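Local structure of phage related exonuclease (Haemophilus somnus 129PT, 3K93) at residues 31-45 with 207-219. The protein is probably a phage-type exonuclease that hydrolyses DNA from its ends, probably with the help of metal ions. Numbering follows the deposited sequence.
Sequences GKLTDTAKSAVREMA and RVSAAQKYYDQLI
Tyr214 projects from helix 207-219 across helix 35-45, its ring lying between Lys38 CG over one face and Leu218 CG of its own helix over the opposite face, both offset toward the rim. Lys38 crosses the ring at about a right angle and lays its methylenes over it, a CH-pi contact with CG 4.0 Å from the ring centroid. With CG anti to the backbone N (chi1 -178°), the tyrosine carries its hydroxyl as far as Arg42, whose NE donates to OH over 3.1 Å. This bond is bent, 139° at the hydrogen, and the guanidinium and ring planes stand 62° apart. The same hydroxyl is hydrogen-bonded to Asp126 of the second subunit, so the tyrosine links the helix pair to that subunit.

Val41 packs as a knob into the hole formed by Ala211, Tyr214, Tyr215 and Leu218. Its two methyls divide the work: CG1 lies 3.6 Å from Tyr214 CD2, while CG2 turns to Ala211 CB at 3.7 Å. Further along, Ala45 CB rests on Leu218 CD1 (3.8 Å).

Before helix 35-45 begins, Leu33 reaches Tyr214 CB with CD1 (3.5 Å) and Ala210 with CD2. Arg207, bent at chi2 and chi3, brings the edge of its guanidinium to this loop; NH2 donates almost straight to Lys32 O over 2.6 Å, the oxygen lying in the guanidinium plane but the donor above the carbonyl plane. NH2 also gives to a water that accepts from Thr34 N; Thr34 is the N-cap, its OG1 accepting from Ala37 N. Two helices thus cross at -52° with a knob-into-hole at Val41, and Arg207 holds the loop before the first to the second, joining N-terminal and C-terminal helical parts of the chain.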
# COMPACT_ATOMS: atom_id res chain seq x y z
N GLY A 31 -30.05 -1.35 1.42
CA GLY A 31 -29.36 -1.38 0.13
C GLY A 31 -28.34 -0.27 -0.08
O GLY A 31 -28.08 0.11 -1.22
N LYS A 32 -27.76 0.24 1.00
CA LYS A 32 -26.70 1.26 0.85
C LYS A 32 -25.44 0.56 0.38
O LYS A 32 -25.12 -0.53 0.85
CB LYS A 32 -26.40 1.98 2.16
CG LYS A 32 -27.65 2.54 2.86
CD LYS A 32 -27.70 4.01 2.77
CE LYS A 32 -28.99 4.53 3.28
NZ LYS A 32 -29.05 5.94 2.89
N LEU A 33 -24.71 1.21 -0.51
CA LEU A 33 -23.46 0.67 -1.03
C LEU A 33 -22.27 1.07 -0.16
O LEU A 33 -22.27 2.15 0.39
CB LEU A 33 -23.23 1.20 -2.44
CG LEU A 33 -24.14 0.73 -3.58
CD1 LEU A 33 -23.83 1.54 -4.80
CD2 LEU A 33 -23.94 -0.72 -3.86
N THR A 34 -21.25 0.23 -0.08
CA THR A 34 -20.01 0.60 0.61
C THR A 34 -19.24 1.56 -0.25
O THR A 34 -19.48 1.65 -1.46
CB THR A 34 -19.13 -0.64 0.83
OG1 THR A 34 -18.85 -1.23 -0.45
CG2 THR A 34 -19.86 -1.70 1.74
N ASP A 35 -18.29 2.27 0.35
CA ASP A 35 -17.39 3.16 -0.40
C ASP A 35 -16.58 2.40 -1.46
O ASP A 35 -16.36 2.90 -2.56
CB ASP A 35 -16.41 3.88 0.54
CG ASP A 35 -17.07 4.97 1.37
OD1 ASP A 35 -18.21 5.39 1.08
OD2 ASP A 35 -16.42 5.44 2.33
N THR A 36 -16.11 1.21 -1.13
CA THR A 36 -15.47 0.37 -2.12
C THR A 36 -16.34 0.09 -3.31
O THR A 36 -15.86 0.14 -4.44
CB THR A 36 -15.02 -0.97 -1.52
OG1 THR A 36 -14.03 -0.68 -0.57
CG2 THR A 36 -14.43 -1.97 -2.57
N ALA A 37 -17.61 -0.26 -3.07
CA ALA A 37 -18.53 -0.61 -4.14
C ALA A 37 -18.76 0.60 -5.05
O ALA A 37 -18.73 0.49 -6.28
CB ALA A 37 -19.89 -1.16 -3.58
N LYS A 38 -18.95 1.76 -4.43
CA LYS A 38 -19.16 2.99 -5.19
C LYS A 38 -17.98 3.37 -6.04
O LYS A 38 -18.14 3.79 -7.17
CB LYS A 38 -19.49 4.13 -4.26
CG LYS A 38 -20.87 3.98 -3.68
CD LYS A 38 -20.99 4.82 -2.43
CE LYS A 38 -21.66 6.09 -2.65
NZ LYS A 38 -22.28 6.53 -1.32
N SER A 39 -16.80 3.19 -5.50
CA SER A 39 -15.59 3.45 -6.24
C SER A 39 -15.50 2.51 -7.47
O SER A 39 -15.19 2.96 -8.58
CB SER A 39 -14.38 3.31 -5.32
OG SER A 39 -13.21 3.47 -6.08
N ALA A 40 -15.83 1.24 -7.30
CA ALA A 40 -15.84 0.31 -8.43
C ALA A 40 -16.90 0.69 -9.48
O ALA A 40 -16.65 0.61 -10.69
CB ALA A 40 -16.03 -1.15 -7.96
N VAL A 41 -18.09 1.07 -9.03
CA VAL A 41 -19.16 1.44 -9.96
C VAL A 41 -18.78 2.72 -10.76
O VAL A 41 -19.11 2.86 -11.92
CB VAL A 41 -20.53 1.64 -9.20
CG1 VAL A 41 -21.62 2.19 -10.18
CG2 VAL A 41 -20.98 0.25 -8.53
N ARG A 42 -18.05 3.63 -10.14
CA ARG A 42 -17.56 4.81 -10.87
C ARG A 42 -16.61 4.42 -11.99
O ARG A 42 -16.60 5.05 -13.04
CB ARG A 42 -16.81 5.74 -9.94
CG ARG A 42 -17.70 6.55 -9.04
CD ARG A 42 -16.82 7.17 -7.96
NE ARG A 42 -17.64 7.59 -6.88
CZ ARG A 42 -17.27 7.69 -5.63
NH1 ARG A 42 -16.02 7.42 -5.26
NH2 ARG A 42 -18.15 8.10 -4.74
N GLU A 43 -15.77 3.41 -11.75
CA GLU A 43 -14.86 2.96 -12.79
C GLU A 43 -15.64 2.36 -13.96
O GLU A 43 -15.27 2.55 -15.15
CB GLU A 43 -13.87 1.93 -12.27
CG GLU A 43 -12.88 2.48 -11.27
CD GLU A 43 -11.88 1.42 -10.75
OE1 GLU A 43 -12.17 0.22 -10.80
OE2 GLU A 43 -10.81 1.81 -10.26
N MSE A 44 -16.70 1.65 -13.63
CA MSE A 44 -17.56 1.06 -14.64
C MSE A 44 -18.26 2.17 -15.40
O MSE A 44 -18.33 2.12 -16.62
CB MSE A 44 -18.58 0.09 -14.02
CG MSE A 44 -17.93 -1.16 -13.36
SE MSE A 44 -19.17 -2.08 -12.12
CE MSE A 44 -17.91 -3.23 -11.22
N ALA A 45 -18.81 3.17 -14.69
CA ALA A 45 -19.45 4.31 -15.35
C ALA A 45 -18.47 5.03 -16.29
O ALA A 45 -18.81 5.34 -17.41
CB ALA A 45 -20.05 5.28 -14.34
N ARG A 207 -27.05 -6.49 -4.09
CA ARG A 207 -25.91 -5.62 -4.28
C ARG A 207 -25.79 -5.08 -5.72
O ARG A 207 -25.47 -3.90 -5.90
CB ARG A 207 -24.59 -6.34 -3.93
CG ARG A 207 -24.43 -6.90 -2.48
CD ARG A 207 -25.18 -6.11 -1.40
NE ARG A 207 -24.58 -4.83 -1.17
CZ ARG A 207 -25.13 -3.80 -0.52
NH1 ARG A 207 -26.34 -3.83 0.01
NH2 ARG A 207 -24.40 -2.69 -0.43
N VAL A 208 -26.03 -5.93 -6.72
CA VAL A 208 -25.96 -5.47 -8.10
C VAL A 208 -27.10 -4.47 -8.38
O VAL A 208 -26.90 -3.46 -9.03
CB VAL A 208 -26.00 -6.61 -9.07
CG1 VAL A 208 -26.29 -6.10 -10.51
CG2 VAL A 208 -24.68 -7.41 -9.01
N SER A 209 -28.27 -4.73 -7.84
CA SER A 209 -29.40 -3.85 -8.02
C SER A 209 -29.13 -2.46 -7.42
O SER A 209 -29.44 -1.46 -8.05
CB SER A 209 -30.61 -4.45 -7.36
OG SER A 209 -31.69 -3.58 -7.53
N ALA A 210 -28.51 -2.42 -6.25
CA ALA A 210 -28.13 -1.15 -5.66
C ALA A 210 -27.04 -0.48 -6.54
O ALA A 210 -27.12 0.73 -6.82
CB ALA A 210 -27.63 -1.35 -4.23
N ALA A 211 -26.08 -1.27 -7.01
CA ALA A 211 -25.04 -0.75 -7.92
C ALA A 211 -25.62 -0.14 -9.20
O ALA A 211 -25.14 0.88 -9.65
CB ALA A 211 -23.97 -1.85 -8.27
N GLN A 212 -26.64 -0.77 -9.77
CA GLN A 212 -27.24 -0.28 -11.03
C GLN A 212 -27.95 1.06 -10.80
O GLN A 212 -27.90 1.95 -11.67
CB GLN A 212 -28.25 -1.30 -11.58
CG GLN A 212 -27.63 -2.63 -12.05
CD GLN A 212 -28.67 -3.68 -12.38
OE1 GLN A 212 -29.74 -3.73 -11.75
NE2 GLN A 212 -28.40 -4.50 -13.39
N LYS A 213 -28.61 1.22 -9.64
CA LYS A 213 -29.23 2.48 -9.32
C LYS A 213 -28.19 3.57 -9.16
O LYS A 213 -28.38 4.65 -9.67
CB LYS A 213 -30.12 2.40 -8.08
CG LYS A 213 -31.37 1.54 -8.30
CD LYS A 213 -32.31 1.53 -7.07
CE LYS A 213 -33.45 0.46 -7.21
NZ LYS A 213 -34.61 1.01 -7.93
N TYR A 214 -27.10 3.29 -8.44
CA TYR A 214 -26.02 4.26 -8.30
C TYR A 214 -25.41 4.61 -9.66
O TYR A 214 -25.27 5.77 -10.02
CB TYR A 214 -24.95 3.73 -7.32
CG TYR A 214 -23.83 4.70 -7.07
CD1 TYR A 214 -24.06 5.93 -6.49
CD2 TYR A 214 -22.52 4.36 -7.39
CE1 TYR A 214 -23.01 6.84 -6.29
CE2 TYR A 214 -21.48 5.25 -7.17
CZ TYR A 214 -21.73 6.47 -6.65
OH TYR A 214 -20.68 7.30 -6.45
N TYR A 215 -25.09 3.59 -10.44
CA TYR A 215 -24.60 3.78 -11.82
C TYR A 215 -25.51 4.72 -12.63
O TYR A 215 -25.02 5.64 -13.27
CB TYR A 215 -24.47 2.39 -12.49
CG TYR A 215 -24.12 2.34 -13.98
CD1 TYR A 215 -25.11 2.45 -14.95
CD2 TYR A 215 -22.80 2.17 -14.41
CE1 TYR A 215 -24.78 2.41 -16.33
CE2 TYR A 215 -22.47 2.11 -15.77
CZ TYR A 215 -23.47 2.20 -16.73
OH TYR A 215 -23.18 2.13 -18.05
N ASP A 216 -26.82 4.48 -12.60
CA ASP A 216 -27.76 5.32 -13.37
C ASP A 216 -27.68 6.80 -12.96
O ASP A 216 -27.80 7.72 -13.81
CB ASP A 216 -29.20 4.82 -13.16
CG ASP A 216 -29.48 3.45 -13.86
OD1 ASP A 216 -28.70 3.04 -14.74
OD2 ASP A 216 -30.49 2.81 -13.51
N GLN A 217 -27.52 7.03 -11.67
CA GLN A 217 -27.34 8.35 -11.12
C GLN A 217 -26.04 8.96 -11.66
O GLN A 217 -26.01 10.12 -11.98
CB GLN A 217 -27.36 8.25 -9.57
CG GLN A 217 -26.90 9.45 -8.77
CD GLN A 217 -26.80 9.13 -7.24
OE1 GLN A 217 -27.65 8.38 -6.70
NE2 GLN A 217 -25.76 9.67 -6.57
N LEU A 218 -24.98 8.16 -11.76
CA LEU A 218 -23.71 8.68 -12.28
C LEU A 218 -23.90 9.08 -13.74
O LEU A 218 -23.48 10.17 -14.13
CB LEU A 218 -22.56 7.68 -12.12
CG LEU A 218 -22.16 7.29 -10.71
CD1 LEU A 218 -21.00 6.30 -10.77
CD2 LEU A 218 -21.81 8.51 -9.78
N ILE A 219 -24.52 8.21 -14.53
CA ILE A 219 -24.79 8.47 -15.95
C ILE A 219 -25.59 9.77 -16.13
O ILE A 219 -25.26 10.56 -16.98
CB ILE A 219 -25.55 7.30 -16.62
CG1 ILE A 219 -24.70 6.02 -16.65
CG2 ILE A 219 -25.99 7.67 -18.06
CD1 ILE A 219 -23.31 6.14 -17.29
O HOH W 1 -21.92 -2.60 -1.54